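Local atomic coordinates of alpha-glucosidase ([Eubacterium] rectale, PDB entry 6PNR), a protein that probably hydrolyses alpha-glycosidic bonds as a family 31 glycoside hydrolase, acting as a sulfoquinovosidase on sugars derived from sulfolipid. Residues A[549-554]-A[660-665]. Residues are numbered along the deposited sequence; the frame is centred on the assembly and turned at random.
Sequences DVYTML and EIREKY
The helices come nearest, CA to CA, at Val550 and Ile661 (6.7 Å), where segments 549-554 and 660-665 run nearly antiparallel, 160° between their directions, with axes 10.8 Å apart. Here the C-terminal helix 655-665 packs against the long helix 538-568, with one knob-into-hole contact, that of Met553, well away from the inhibitor pocket. Met553 is seated among Glu660, Ile661, Lys664 and Tyr665. Its unbranched, flexible chain bends at chi3 (70°), which carries CE alongside the Ile661 branch, 3.7 Å from CG1, while SD makes an oblique Met-aromatic contact with the Tyr665 ring. The branched aliphatic residues fill the buried side: Leu554 CD2 meets Ile661 CD1 at 3.6 Å, the two side chains crossing at about a right angle, and Val550 CG2 lies obliquely against Tyr665 CD2.

A polar cluster closes one end. CG of Asp549 stands anti to the backbone N (chi1 -169°), directing the carboxylate at Lys664 and Tyr665, its plane 88° from that of the ring. OD2 takes both donors, the ammonium through its syn lone pair. With an alanine here, the Lys664 ammonium and the Tyr665 hydroxyl would probably lose their shared acceptor, and Lys266 its salt-bridge partner at OD1. Lysine suits the rim because its extended chain can pass over the Tyr665 ring, with CG above the ring centre, and still bring its charged end to the acid; Lys664 NZ ends 2.7 Å from Asp549 OD2, and the very short bond from Tyr665 OH to the same oxygen measures 2.5 Å.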
# COMPACT_ATOMS: atom_id res chain seq x y z
N ASP A 549 39.39 -22.78 -3.54
CA ASP A 549 40.07 -24.04 -3.27
C ASP A 549 39.25 -24.91 -2.33
O ASP A 549 39.07 -26.11 -2.58
CB ASP A 549 41.47 -23.78 -2.71
CG ASP A 549 42.34 -25.05 -2.66
OD1 ASP A 549 42.05 -26.01 -3.40
OD2 ASP A 549 43.31 -25.07 -1.88
N VAL A 550 38.68 -24.32 -1.27
CA VAL A 550 37.79 -25.07 -0.38
C VAL A 550 36.65 -25.69 -1.17
O VAL A 550 36.30 -26.86 -0.98
CB VAL A 550 37.28 -24.17 0.76
CG1 VAL A 550 36.16 -24.86 1.51
CG2 VAL A 550 38.41 -23.81 1.70
N TYR A 551 36.04 -24.91 -2.08
CA TYR A 551 34.97 -25.45 -2.91
C TYR A 551 35.44 -26.68 -3.69
O TYR A 551 34.74 -27.70 -3.72
CB TYR A 551 34.45 -24.36 -3.86
CG TYR A 551 33.53 -24.84 -4.97
CD1 TYR A 551 32.19 -25.10 -4.73
CD2 TYR A 551 34.02 -25.00 -6.26
CE1 TYR A 551 31.35 -25.51 -5.76
CE2 TYR A 551 33.20 -25.41 -7.29
CZ TYR A 551 31.87 -25.67 -7.03
OH TYR A 551 31.07 -26.07 -8.07
N THR A 552 36.63 -26.62 -4.29
CA THR A 552 37.11 -27.80 -5.01
C THR A 552 37.40 -28.96 -4.07
O THR A 552 37.17 -30.12 -4.43
CB THR A 552 38.34 -27.47 -5.85
OG1 THR A 552 39.43 -27.10 -4.99
CG2 THR A 552 38.03 -26.34 -6.83
N MET A 553 37.90 -28.69 -2.86
CA MET A 553 38.14 -29.77 -1.91
C MET A 553 36.85 -30.44 -1.46
O MET A 553 36.82 -31.65 -1.21
CB MET A 553 38.92 -29.23 -0.70
CG MET A 553 40.32 -28.75 -1.07
SD MET A 553 41.14 -27.92 0.30
CE MET A 553 41.44 -29.32 1.40
N LEU A 554 35.75 -29.67 -1.39
CA LEU A 554 34.46 -30.22 -1.01
C LEU A 554 33.83 -31.04 -2.13
O LEU A 554 32.93 -31.85 -1.86
CB LEU A 554 33.49 -29.10 -0.62
CG LEU A 554 33.71 -28.34 0.70
CD1 LEU A 554 32.92 -27.04 0.72
CD2 LEU A 554 33.30 -29.21 1.89
N GLU A 660 40.95 -32.48 6.12
CA GLU A 660 41.96 -31.90 5.24
C GLU A 660 41.72 -30.40 5.06
O GLU A 660 42.67 -29.61 5.01
CB GLU A 660 41.97 -32.59 3.88
CG GLU A 660 42.38 -34.04 3.91
CD GLU A 660 42.34 -34.68 2.54
OE1 GLU A 660 42.04 -33.96 1.56
OE2 GLU A 660 42.62 -35.89 2.43
N ILE A 661 40.45 -30.00 4.98
CA ILE A 661 40.13 -28.57 4.86
C ILE A 661 40.56 -27.82 6.11
O ILE A 661 41.18 -26.75 6.03
CB ILE A 661 38.62 -28.38 4.58
CG1 ILE A 661 38.26 -28.98 3.21
CG2 ILE A 661 38.23 -26.90 4.69
CD1 ILE A 661 36.77 -29.09 2.98
N ARG A 662 40.25 -28.36 7.29
CA ARG A 662 40.68 -27.71 8.52
C ARG A 662 42.20 -27.63 8.59
O ARG A 662 42.76 -26.59 8.95
CB ARG A 662 40.16 -28.44 9.76
CG ARG A 662 40.70 -27.79 11.05
CD ARG A 662 40.05 -28.29 12.33
NE ARG A 662 40.14 -29.74 12.49
CZ ARG A 662 39.15 -30.58 12.20
NH1 ARG A 662 37.99 -30.10 11.74
NH2 ARG A 662 39.30 -31.89 12.37
N GLU A 663 42.88 -28.71 8.22
CA GLU A 663 44.34 -28.69 8.26
C GLU A 663 44.89 -27.61 7.35
O GLU A 663 45.81 -26.87 7.73
CB GLU A 663 44.89 -30.05 7.86
CG GLU A 663 46.39 -30.19 8.09
CD GLU A 663 46.71 -31.35 9.02
OE1 GLU A 663 46.21 -32.47 8.76
OE2 GLU A 663 47.44 -31.13 10.01
N LYS A 664 44.35 -27.49 6.14
CA LYS A 664 44.91 -26.57 5.16
C LYS A 664 44.49 -25.12 5.42
O LYS A 664 45.29 -24.20 5.25
CB LYS A 664 44.49 -26.98 3.75
CG LYS A 664 45.32 -26.30 2.67
CD LYS A 664 45.00 -26.81 1.28
CE LYS A 664 45.92 -26.16 0.25
NZ LYS A 664 45.49 -26.44 -1.14
N TYR A 665 43.25 -24.90 5.85
CA TYR A 665 42.67 -23.56 5.84
C TYR A 665 41.99 -23.20 7.15
O TYR A 665 41.35 -22.13 7.23
CB TYR A 665 41.68 -23.44 4.68
CG TYR A 665 42.32 -23.37 3.31
CD1 TYR A 665 43.32 -22.45 3.02
CD2 TYR A 665 41.90 -24.22 2.28
CE1 TYR A 665 43.89 -22.37 1.75
CE2 TYR A 665 42.46 -24.15 1.01
CZ TYR A 665 43.45 -23.22 0.76
OH TYR A 665 44.01 -23.14 -0.49
O HOH W 1 43.50 -28.25 -2.90